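Local coordinates for protein putative transcriptional regulator (Bacillus cytotoxicus NVH 391-98, PDB 3K4H) that binds an alpha-1,4-linked pair of glucoses in the cleft of its periplasmic-binding-protein-like domain and probably regulates transcription as a LacI-family protein, at residues 25-30 against 245-250; 109-114 against 272-277; 199-204 against 228-233. All blocks are in the same frame, centred on the assembly; numbering follows the deposited sequence.

Contact 1 (25-30 against 245-250); sequences NPFFPE and VNIYQL. With GLC (alpha-D-glucopyranose), chain C; GLC (alpha-D-glucopyranose), chain B.
Phe27 and Glu30, at the start of helix 27-41, meet Ile247, Tyr248 and Leu250 in the first turn of helix 247-264, beside the sugar cleft of this type I periplasmic-binding-protein fold. Just before the first helix, Asn25 turns its carboxamide back on the chain, and OD1 accepts from Phe27 N at 2.8 Å, a capping bond. Its ND2 reaches over to Asp200 across the cleft, passing 3.6 Å from C1 of the chain C glucose. Phe27 joins the contact to the sugar. With CG anti to the backbone N (chi1 179°), the ring extends between Ile247, which also meets Glu30, and the chain C glucose. Over one face, offset toward the rim, comes Ile247 CG2, 4.0 Å from the ring centroid and 23° off the normal, a CH-pi contact. C4 of the chain C glucose lies over the centre of the opposite face. At the ring edge, Leu250 CD1 approaches Phe27 CE1 to 4.0 Å, and it also touches C6 of the chain B glucose. Phe28 turns the other way; the CD2 edge of Phe27 stands over the centre of its ring. Further on, the methylenes of Glu30 cross Ile247 at about a right angle, CB lying 3.6 Å from Ile247 CG2. The carboxylate passes Tyr248, with OE2 3.8 Å from Tyr248 CB, while Tyr248 OH bonds to Ser37. The two helix starts are thus joined mainly by van der Waals contact, the charge of Glu30 being met within its own helix by Arg33, and the Phe27 ring, backed by Ile247 and flanked at its edge by Leu250, offers the sugar a flat hydrophobic platform.

Contact 2 (109-114 against 272-277); sequences TYVDND and IIIPHK. With GLC (alpha-D-glucopyranose), chain B.
Tyr110 to Asp112 pair with Ile272 and Ile273 as neighbouring parallel strands in the N-terminal sheet of a type I periplasmic-binding-protein fold, just where both segments leave that sheet for the other lobe. Three backbone bonds make the pairing. Ile272 N gives to Tyr110 O at 3.0 Å, Asp112 N to Ile272 O at 2.9 Å, and Ile274 N to Asp112 O at 3.0 Å. The peptide groups of Val111 turn to the far side and bond to Leu97 and Gly99, so strand 110-112 is held along both flanks. The outer flank of Ile273 meets an antiparallel strand of the second subunit, which carries the sheet on across the interface. Val111 CG1 packs against Ile274 CD1 on the face toward helix 247-264.

Past the strands side chains and a water join in. Asn113 ND2 gives to Ile274 O at 3.3 Å, approaching from above the carbonyl plane (47° out of it), and serves Val245 O as well, so this amide links its own crossover to the other two. Its OD1 faces O6 of the chain B glucose; the modelled separation is too short to be trusted, although a hydrogen bond from O6 is likely. A chi1 of -162° swings the Asp112 carboxylate out to the same sugar, where OD1 accepts from glucose O4 at 3.0 Å. Asp114, the N-cap of helix 115-128, caps a backbone N of that helix and bonds through OD1 to Thr117; His276 NE2 bonds to Glu121. One water closes the gap between the diverging segments: it accepts from Asp114 N at 2.7 Å, donates to Ile274 O at 2.8 Å, and lies in the plane of the His276 ring, 2.9 Å from His276 ND1.

Contact 3 (199-204 against 228-233); sequences TDDLIG and NNALLS. With GLC (alpha-D-glucopyranose), chain C.
The C-terminal lobe's wall of the sugar pocket is built here from two adjacent loops of a beta-alpha-beta unit: Asp200 and Asp201 follow strand 195-198, and Asn228 to Ser233 follow strand 223-227, its parallel neighbour in the sheet. The two aspartates share the work. Asp200 is the N-cap of helix 201-213. Its extended first torsion (chi1 -176°) lets the carboxylate reach both ways: OD2 accepts from Leu202 N at 2.6 Å, met nearly along the C-O bond, while OD1 accepts from O1 of the chain C glucose at 2.7 Å. The cap therefore fixes the rotation of the very carboxylate that receives the sugar hydroxyl, and the helix start would be expected to stabilise its negative charge. Asn228 crosses it at a slant, its amide plane 73° from that of the carboxylate and its end close to the same glucose, which Arg149 also contacts.

Asp201 turns instead into the protein and joins the loops. Its OD2 receives Ala230 N at 2.7 Å with an N-H...O angle of 156°, on the anti side and slightly out of the carboxylate plane. The same oxygen comes 3.5 Å from Ala230 CB and packs against Ser233 CB. The other oxygen, OD1, bonds to Thr242 on the next strand, so each end of this buried carboxylate has a partner. Asn229 points away and is held by Asp244 and Arg281. Just before the short, weakly bonded helix that begins about Leu231, Ala230 O takes two donors from one residue: Ser233 N, at 2.6 Å from Ala230 O, and Ser233 OG, which lies in the carbonyl plane on a lone pair, 2.7 Å from the same oxygen.

Overall arrangement
The three contacts all border one linked pair of glucoses. Contact 1 lies on the N-terminal side and touches both rings; contact 2 serves the chain B glucose and contact 3 the chain C glucose. Contacts 2 and 3 are buried: contact 2 combines backbone bonds with aliphatic packing at the subunit interface, whereas contact 3 sets carboxylates against loop and helix-start amides. Contact 1 is partly buried and mainly apolar. Contacts 1 and 2 adjoin where the chain passes between the lobes, Asn246 packing on Ile274. Contact 3, nested along the chain inside both others, meets contact 1 where Ile247 CD1 approaches Asn228 O, but stays about 7 Å, nearest atoms, from contact 2.

Contact 1 (25-30 against 245-250)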
loop_
_atom_site.group_PDB
_atom_site.type_symbol
_atom_site.label_atom_id
_atom_site.label_comp_id
_atom_site.label_asym_id
_atom_site.label_seq_id
_atom_site.Cartn_x
_atom_site.Cartn_y
_atom_site.Cartn_z
ATOM N N ASN A 25 -16.820 19.974 4.325
ATOM C CA ASN A 25 -15.543 19.367 4.604
ATOM C C ASN A 25 -14.580 19.640 3.464
ATOM O O ASN A 25 -14.855 19.266 2.333
ATOM C CB ASN A 25 -15.688 17.864 4.843
ATOM C CG ASN A 25 -14.387 17.245 5.266
ATOM O OD1 ASN A 25 -13.334 17.683 4.823
ATOM N ND2 ASN A 25 -14.436 16.261 6.137
ATOM N N PRO A 26 -13.434 20.290 3.737
ATOM C CA PRO A 26 -12.687 20.664 2.511
ATOM C C PRO A 26 -12.085 19.482 1.777
ATOM O O PRO A 26 -11.609 19.663 0.660
ATOM C CB PRO A 26 -11.617 21.645 2.992
ATOM C CG PRO A 26 -11.559 21.482 4.464
ATOM C CD PRO A 26 -12.846 20.856 4.964
ATOM N N PHE A 27 -12.130 18.278 2.355
ATOM C CA PHE A 27 -11.684 17.119 1.589
ATOM C C PHE A 27 -12.364 17.015 0.199
ATOM O O PHE A 27 -11.700 16.711 -0.832
ATOM C CB PHE A 27 -11.875 15.808 2.344
ATOM C CG PHE A 27 -11.441 14.602 1.556
ATOM C CD1 PHE A 27 -10.122 14.174 1.586
ATOM C CD2 PHE A 27 -12.338 13.926 0.743
ATOM C CE1 PHE A 27 -9.696 13.077 0.820
ATOM C CE2 PHE A 27 -11.915 12.829 -0.034
ATOM C CZ PHE A 27 -10.588 12.410 0.015
ATOM N N PHE A 28 -13.671 17.252 0.171
ATOM C CA PHE A 28 -14.457 16.972 -1.017
ATOM C C PHE A 28 -14.294 17.892 -2.226
ATOM O O PHE A 28 -14.132 17.384 -3.341
ATOM C CB PHE A 28 -15.895 16.675 -0.652
ATOM C CG PHE A 28 -16.011 15.478 0.219
ATOM C CD1 PHE A 28 -16.141 15.611 1.605
ATOM C CD2 PHE A 28 -15.899 14.194 -0.323
ATOM C CE1 PHE A 28 -16.199 14.473 2.433
ATOM C CE2 PHE A 28 -15.970 13.058 0.489
ATOM C CZ PHE A 28 -16.107 13.200 1.871
ATOM N N PRO A 29 -14.298 19.229 -2.033
ATOM C CA PRO A 29 -14.085 20.063 -3.227
ATOM C C PRO A 29 -12.715 19.789 -3.833
ATOM O O PRO A 29 -12.538 19.944 -5.049
ATOM C CB PRO A 29 -14.145 21.481 -2.681
ATOM C CG PRO A 29 -15.023 21.346 -1.477
ATOM C CD PRO A 29 -14.688 20.035 -0.860
ATOM N N GLU A 30 -11.750 19.382 -3.005
ATOM C CA GLU A 30 -10.430 19.101 -3.520
ATOM C C GLU A 30 -10.401 17.766 -4.286
ATOM O O GLU A 30 -9.753 17.676 -5.334
ATOM C CB GLU A 30 -9.418 19.117 -2.387
ATOM C CG GLU A 30 -7.991 19.046 -2.806
ATOM C CD GLU A 30 -7.513 20.294 -3.524
ATOM O OE1 GLU A 30 -8.317 21.235 -3.779
ATOM O OE2 GLU A 30 -6.305 20.321 -3.841
ATOM N N VAL A 245 -2.021 14.276 2.342
ATOM C CA VAL A 245 -2.547 13.009 1.943
ATOM C C VAL A 245 -2.878 13.141 0.441
ATOM O O VAL A 245 -3.415 12.236 -0.178
ATOM C CB VAL A 245 -3.762 12.742 2.851
ATOM C CG1 VAL A 245 -5.098 12.963 2.135
ATOM C CG2 VAL A 245 -3.673 11.412 3.507
ATOM N N ASN A 246 -2.532 14.289 -0.129
ATOM C CA ASN A 246 -2.580 14.498 -1.569
ATOM C C ASN A 246 -3.941 14.312 -2.218
ATOM O O ASN A 246 -4.054 13.663 -3.266
ATOM C CB ASN A 246 -1.566 13.601 -2.244
ATOM C CG ASN A 246 -0.424 14.370 -2.830
ATOM O OD1 ASN A 246 -0.530 14.881 -3.937
ATOM N ND2 ASN A 246 0.675 14.449 -2.109
ATOM N N ILE A 247 -4.952 14.925 -1.600
ATOM C CA ILE A 247 -6.337 14.760 -1.945
ATOM C C ILE A 247 -6.563 14.850 -3.452
ATOM O O ILE A 247 -7.295 14.028 -4.034
ATOM C CB ILE A 247 -7.200 15.808 -1.225
ATOM C CG1 ILE A 247 -7.096 15.653 0.296
ATOM C CG2 ILE A 247 -8.668 15.683 -1.639
ATOM C CD1 ILE A 247 -7.064 16.964 1.044
ATOM N N TYR A 248 -5.946 15.839 -4.084
ATOM C CA TYR A 248 -6.168 16.098 -5.488
ATOM C C TYR A 248 -5.788 14.858 -6.294
ATOM O O TYR A 248 -6.515 14.432 -7.193
ATOM C CB TYR A 248 -5.315 17.296 -5.911
ATOM C CG TYR A 248 -5.271 17.581 -7.391
ATOM C CD1 TYR A 248 -6.131 18.518 -7.954
ATOM C CD2 TYR A 248 -4.375 16.916 -8.236
ATOM C CE1 TYR A 248 -6.094 18.803 -9.321
ATOM C CE2 TYR A 248 -4.329 17.183 -9.600
ATOM C CZ TYR A 248 -5.192 18.138 -10.126
ATOM O OH TYR A 248 -5.196 18.426 -11.465
ATOM N N GLN A 249 -4.630 14.285 -5.979
ATOM C CA GLN A 249 -4.113 13.176 -6.762
ATOM C C GLN A 249 -4.981 11.933 -6.514
ATOM O O GLN A 249 -5.189 11.137 -7.440
ATOM C CB GLN A 249 -2.635 12.931 -6.465
ATOM C CG GLN A 249 -1.815 12.587 -7.703
ATOM C CD GLN A 249 -1.763 13.703 -8.797
ATOM O OE1 GLN A 249 -1.443 14.873 -8.519
ATOM N NE2 GLN A 249 -2.032 13.312 -10.052
ATOM N N LEU A 250 -5.536 11.809 -5.302
ATOM C CA LEU A 250 -6.494 10.758 -5.018
ATOM C C LEU A 250 -7.619 10.864 -6.029
ATOM O O LEU A 250 -8.032 9.867 -6.582
ATOM C CB LEU A 250 -7.067 10.864 -3.594
ATOM C CG LEU A 250 -6.227 10.531 -2.351
ATOM C CD1 LEU A 250 -7.079 10.785 -1.105
ATOM C CD2 LEU A 250 -5.674 9.098 -2.336
HETATM C C1 GLC C . -12.485 13.232 5.554
HETATM C C2 GLC C . -13.491 12.636 4.583
HETATM C C3 GLC C . -13.141 11.191 4.306
HETATM C C4 GLC C . -11.756 11.211 3.685
HETATM C C5 GLC C . -10.750 11.673 4.741
HETATM C C6 GLC C . -9.344 11.792 4.124
HETATM O O1 GLC C . -12.770 12.764 6.847
HETATM O O2 GLC C . -14.777 12.694 5.150
HETATM O O3 GLC C . -14.120 10.611 3.467
HETATM O O4 GLC C . -11.379 9.942 3.198
HETATM O O5 GLC C . -11.126 12.929 5.276
HETATM O O6 GLC C . -8.317 11.572 5.064
HETATM C C1 GLC B . -11.238 9.776 1.793
HETATM C C2 GLC B . -12.048 8.549 1.428
HETATM C C3 GLC B . -11.432 7.380 2.178
HETATM C C4 GLC B . -9.950 7.211 1.795
HETATM C C5 GLC B . -9.202 8.511 1.977
HETATM C C6 GLC B . -7.804 8.349 1.431
HETATM O O2 GLC B . -13.380 8.748 1.843
HETATM O O3 GLC B . -12.253 6.259 1.936
HETATM O O4 GLC B . -9.282 6.370 2.680
HETATM O O5 GLC B . -9.892 9.596 1.368
HETATM O O6 GLC B . -6.952 8.349 2.545
#

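Contact 2 (109-114 against 272-277)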
loop_
_atom_site.group_PDB
_atom_site.type_symbol
_atom_site.label_atom_id
_atom_site.label_comp_id
_atom_site.label_asym_id
_atom_site.label_seq_id
_atom_site.Cartn_x
_atom_site.Cartn_y
_atom_site.Cartn_z
ATOM N N THR A 109 -11.520 -2.068 -7.758
ATOM C CA THR A 109 -10.412 -1.166 -8.018
ATOM C C THR A 109 -10.518 0.075 -7.182
ATOM O O THR A 109 -11.501 0.724 -7.193
ATOM C CB THR A 109 -10.435 -0.703 -9.413
ATOM O OG1 THR A 109 -10.665 -1.821 -10.245
ATOM C CG2 THR A 109 -9.145 -0.138 -9.756
ATOM N N TYR A 110 -9.488 0.394 -6.440
ATOM C CA TYR A 110 -9.563 1.480 -5.533
ATOM C C TYR A 110 -8.321 2.311 -5.454
ATOM O O TYR A 110 -7.302 1.869 -5.817
ATOM C CB TYR A 110 -9.998 0.965 -4.190
ATOM C CG TYR A 110 -8.970 0.228 -3.442
ATOM C CD1 TYR A 110 -8.051 0.888 -2.709
ATOM C CD2 TYR A 110 -8.946 -1.128 -3.426
ATOM C CE1 TYR A 110 -7.136 0.240 -2.019
ATOM C CE2 TYR A 110 -8.020 -1.790 -2.736
ATOM C CZ TYR A 110 -7.112 -1.101 -2.032
ATOM O OH TYR A 110 -6.164 -1.758 -1.318
ATOM N N VAL A 111 -8.457 3.548 -5.015
ATOM C CA VAL A 111 -7.372 4.483 -4.821
ATOM C C VAL A 111 -7.299 4.859 -3.363
ATOM O O VAL A 111 -8.287 5.038 -2.758
ATOM C CB VAL A 111 -7.599 5.707 -5.600
ATOM C CG1 VAL A 111 -6.457 6.541 -5.516
ATOM C CG2 VAL A 111 -7.812 5.367 -6.960
ATOM N N ASP A 112 -6.131 4.869 -2.767
ATOM C CA ASP A 112 -6.045 5.113 -1.353
ATOM C C ASP A 112 -4.704 5.599 -0.972
ATOM O O ASP A 112 -3.860 5.618 -1.765
ATOM C CB ASP A 112 -6.359 3.847 -0.614
ATOM C CG ASP A 112 -6.708 4.071 0.793
ATOM O OD1 ASP A 112 -7.024 5.180 1.153
ATOM O OD2 ASP A 112 -6.675 3.128 1.550
ATOM N N ASN A 113 -4.538 6.080 0.232
ATOM C CA ASN A 113 -3.230 6.295 0.780
ATOM C C ASN A 113 -2.913 5.145 1.682
ATOM O O ASN A 113 -3.779 4.479 2.101
ATOM C CB ASN A 113 -3.177 7.504 1.649
ATOM C CG ASN A 113 -3.822 8.651 1.077
ATOM O OD1 ASN A 113 -4.936 8.929 1.369
ATOM N ND2 ASN A 113 -3.102 9.393 0.332
ATOM N N ASP A 114 -1.667 4.905 1.998
ATOM C CA ASP A 114 -1.365 3.829 2.929
ATOM C C ASP A 114 -1.600 4.338 4.337
ATOM O O ASP A 114 -0.645 4.623 5.090
ATOM C CB ASP A 114 0.067 3.344 2.767
ATOM C CG ASP A 114 0.382 2.158 3.648
ATOM O OD1 ASP A 114 1.527 1.693 3.601
ATOM O OD2 ASP A 114 -0.504 1.698 4.399
ATOM N N ILE A 272 -4.349 1.576 -6.179
ATOM C CA ILE A 272 -3.378 2.651 -6.445
ATOM C C ILE A 272 -3.070 3.431 -5.174
ATOM O O ILE A 272 -3.964 4.010 -4.574
ATOM C CB ILE A 272 -3.884 3.609 -7.557
ATOM C CG1 ILE A 272 -4.184 2.787 -8.819
ATOM C CG2 ILE A 272 -2.868 4.674 -7.847
ATOM C CD1 ILE A 272 -4.512 3.566 -10.097
ATOM N N ILE A 273 -1.811 3.449 -4.751
ATOM C CA ILE A 273 -1.464 4.089 -3.483
ATOM C C ILE A 273 -0.771 5.427 -3.716
ATOM O O ILE A 273 0.337 5.468 -4.275
ATOM C CB ILE A 273 -0.595 3.173 -2.591
ATOM C CG1 ILE A 273 -1.309 1.852 -2.301
ATOM C CG2 ILE A 273 -0.222 3.866 -1.280
ATOM C CD1 ILE A 273 -2.713 1.976 -1.733
ATOM N N ILE A 274 -1.421 6.506 -3.286
ATOM C CA ILE A 274 -0.912 7.863 -3.466
ATOM C C ILE A 274 -0.095 8.229 -2.225
ATOM O O ILE A 274 -0.539 7.994 -1.100
ATOM C CB ILE A 274 -2.108 8.860 -3.673
ATOM C CG1 ILE A 274 -2.473 9.043 -5.150
ATOM C CG2 ILE A 274 -1.806 10.234 -3.120
ATOM C CD1 ILE A 274 -3.058 7.836 -5.825
ATOM N N PRO A 275 1.095 8.822 -2.403
ATOM C CA PRO A 275 1.922 9.141 -1.249
ATOM C C PRO A 275 1.318 10.179 -0.328
ATOM O O PRO A 275 0.623 11.112 -0.768
ATOM C CB PRO A 275 3.179 9.736 -1.863
ATOM C CG PRO A 275 3.168 9.307 -3.281
ATOM C CD PRO A 275 1.713 9.300 -3.640
ATOM N N HIS A 276 1.621 10.007 0.952
ATOM C CA HIS A 276 1.287 10.957 1.993
ATOM C C HIS A 276 2.577 11.582 2.520
ATOM O O HIS A 276 3.653 11.083 2.239
ATOM C CB HIS A 276 0.568 10.230 3.116
ATOM C CG HIS A 276 1.421 9.221 3.819
ATOM N ND1 HIS A 276 1.551 7.921 3.377
ATOM C CD2 HIS A 276 2.189 9.321 4.932
ATOM C CE1 HIS A 276 2.355 7.260 4.191
ATOM N NE2 HIS A 276 2.754 8.085 5.144
ATOM N N LYS A 277 2.466 12.673 3.273
ATOM C CA LYS A 277 3.619 13.348 3.867
ATOM C C LYS A 277 3.226 13.951 5.205
ATOM O O LYS A 277 2.280 14.723 5.297
ATOM C CB LYS A 277 4.075 14.475 2.961
ATOM C CG LYS A 277 5.554 14.645 2.922
ATOM C CD LYS A 277 5.903 16.088 2.627
ATOM C CE LYS A 277 7.413 16.266 2.422
ATOM N NZ LYS A 277 7.612 16.304 0.950
HETATM C C1 GLC B . -11.238 9.776 1.793
HETATM C C2 GLC B . -12.048 8.549 1.428
HETATM C C3 GLC B . -11.432 7.380 2.178
HETATM C C4 GLC B . -9.950 7.211 1.795
HETATM C C5 GLC B . -9.202 8.511 1.977
HETATM C C6 GLC B . -7.804 8.349 1.431
HETATM O O2 GLC B . -13.380 8.748 1.843
HETATM O O3 GLC B . -12.253 6.259 1.936
HETATM O O4 GLC B . -9.282 6.370 2.680
HETATM O O5 GLC B . -9.892 9.596 1.368
HETATM O O6 GLC B . -6.952 8.349 2.545
HETATM O O HOH W 1 0.341 6.506 1.133
#

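Contact 3 (199-204 against 228-233)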
loop_
_atom_site.group_PDB
_atom_site.type_symbol
_atom_site.label_atom_id
_atom_site.label_comp_id
_atom_site.label_asym_id
_atom_site.label_seq_id
_atom_site.Cartn_x
_atom_site.Cartn_y
_atom_site.Cartn_z
ATOM N N THR A 199 -8.041 12.268 12.965
ATOM C CA THR A 199 -8.071 11.664 11.632
ATOM C C THR A 199 -8.558 12.641 10.554
ATOM O O THR A 199 -8.562 12.296 9.381
ATOM C CB THR A 199 -8.938 10.420 11.613
ATOM O OG1 THR A 199 -10.234 10.750 12.126
ATOM C CG2 THR A 199 -8.325 9.330 12.475
ATOM N N ASP A 200 -8.912 13.866 10.963
ATOM C CA ASP A 200 -9.382 14.911 10.058
ATOM C C ASP A 200 -9.124 16.330 10.608
ATOM O O ASP A 200 -9.458 16.623 11.755
ATOM C CB ASP A 200 -10.882 14.714 9.820
ATOM C CG ASP A 200 -11.454 15.686 8.811
ATOM O OD1 ASP A 200 -11.861 15.195 7.748
ATOM O OD2 ASP A 200 -11.506 16.918 9.058
ATOM N N ASP A 201 -8.582 17.217 9.773
ATOM C CA ASP A 201 -8.319 18.613 10.144
ATOM C C ASP A 201 -9.489 19.341 10.797
ATOM O O ASP A 201 -9.278 20.171 11.676
ATOM C CB ASP A 201 -7.806 19.404 8.940
ATOM C CG ASP A 201 -6.316 19.179 8.687
ATOM O OD1 ASP A 201 -5.708 18.391 9.429
ATOM O OD2 ASP A 201 -5.724 19.779 7.769
ATOM N N LEU A 202 -10.720 19.050 10.384
ATOM C CA LEU A 202 -11.872 19.688 11.028
ATOM C C LEU A 202 -11.855 19.424 12.514
ATOM O O LEU A 202 -12.101 20.334 13.306
ATOM C CB LEU A 202 -13.203 19.231 10.439
ATOM C CG LEU A 202 -13.561 20.003 9.169
ATOM C CD1 LEU A 202 -14.964 19.625 8.671
ATOM C CD2 LEU A 202 -13.375 21.538 9.343
ATOM N N ILE A 203 -11.558 18.177 12.871
ATOM C CA ILE A 203 -11.510 17.728 14.245
ATOM C C ILE A 203 -10.278 18.328 14.922
ATOM O O ILE A 203 -10.321 18.682 16.086
ATOM C CB ILE A 203 -11.437 16.193 14.313
ATOM C CG1 ILE A 203 -12.540 15.574 13.439
ATOM C CG2 ILE A 203 -11.546 15.713 15.757
ATOM C CD1 ILE A 203 -12.498 14.057 13.320
ATOM N N GLY A 204 -9.182 18.438 14.175
ATOM C CA GLY A 204 -7.956 19.046 14.667
ATOM C C GLY A 204 -8.228 20.479 15.045
ATOM O O GLY A 204 -7.833 20.945 16.117
ATOM N N ASN A 228 -4.868 15.417 6.509
ATOM C CA ASN A 228 -5.416 16.099 5.356
ATOM C C ASN A 228 -4.979 17.479 4.926
ATOM O O ASN A 228 -5.228 17.834 3.841
ATOM C CB ASN A 228 -6.869 16.330 5.667
ATOM C CG ASN A 228 -7.732 15.138 5.475
ATOM O OD1 ASN A 228 -8.917 15.220 5.658
ATOM N ND2 ASN A 228 -7.164 14.042 5.111
ATOM N N ASN A 229 -4.201 18.215 5.660
ATOM C CA ASN A 229 -3.711 19.439 5.095
ATOM C C ASN A 229 -4.662 20.469 4.560
ATOM O O ASN A 229 -4.435 21.039 3.543
ATOM C CB ASN A 229 -2.678 19.141 4.067
ATOM C CG ASN A 229 -1.826 20.297 3.781
ATOM O OD1 ASN A 229 -2.019 21.353 4.303
ATOM N ND2 ASN A 229 -0.883 20.109 2.937
ATOM N N ALA A 230 -5.729 20.719 5.253
ATOM C CA ALA A 230 -6.657 21.721 4.842
ATOM C C ALA A 230 -6.037 23.056 4.904
ATOM O O ALA A 230 -5.257 23.344 5.742
ATOM C CB ALA A 230 -7.787 21.723 5.710
ATOM N N LEU A 231 -6.435 23.918 4.022
ATOM C CA LEU A 231 -5.837 25.202 3.948
ATOM C C LEU A 231 -5.979 25.820 5.277
ATOM O O LEU A 231 -5.199 26.608 5.677
ATOM C CB LEU A 231 -6.609 26.027 2.966
ATOM C CG LEU A 231 -6.255 27.489 2.935
ATOM C CD1 LEU A 231 -5.073 27.645 2.078
ATOM C CD2 LEU A 231 -7.368 28.272 2.382
ATOM N N LEU A 232 -7.027 25.494 5.960
ATOM C CA LEU A 232 -7.248 26.065 7.284
ATOM C C LEU A 232 -6.177 25.641 8.286
ATOM O O LEU A 232 -5.851 26.379 9.210
ATOM C CB LEU A 232 -8.633 25.679 7.801
ATOM C CG LEU A 232 -9.878 26.300 7.157
ATOM C CD1 LEU A 232 -11.093 25.329 7.181
ATOM C CD2 LEU A 232 -10.198 27.632 7.822
ATOM N N SER A 233 -5.627 24.453 8.094
ATOM C CA SER A 233 -4.598 23.972 8.990
ATOM C C SER A 233 -3.327 24.823 8.917
ATOM O O SER A 233 -2.581 24.868 9.885
ATOM C CB SER A 233 -4.278 22.494 8.729
ATOM O OG SER A 233 -3.500 22.329 7.550
HETATM C C1 GLC C . -12.485 13.232 5.554
HETATM C C2 GLC C . -13.491 12.636 4.583
HETATM C C3 GLC C . -13.141 11.191 4.306
HETATM C C4 GLC C . -11.756 11.211 3.685
HETATM C C5 GLC C . -10.750 11.673 4.741
HETATM C C6 GLC C . -9.344 11.792 4.124
HETATM O O1 GLC C . -12.770 12.764 6.847
HETATM O O2 GLC C . -14.777 12.694 5.150
HETATM O O3 GLC C . -14.120 10.611 3.467
HETATM O O4 GLC C . -11.379 9.942 3.198
HETATM O O5 GLC C . -11.126 12.929 5.276
HETATM O O6 GLC C . -8.317 11.572 5.064
#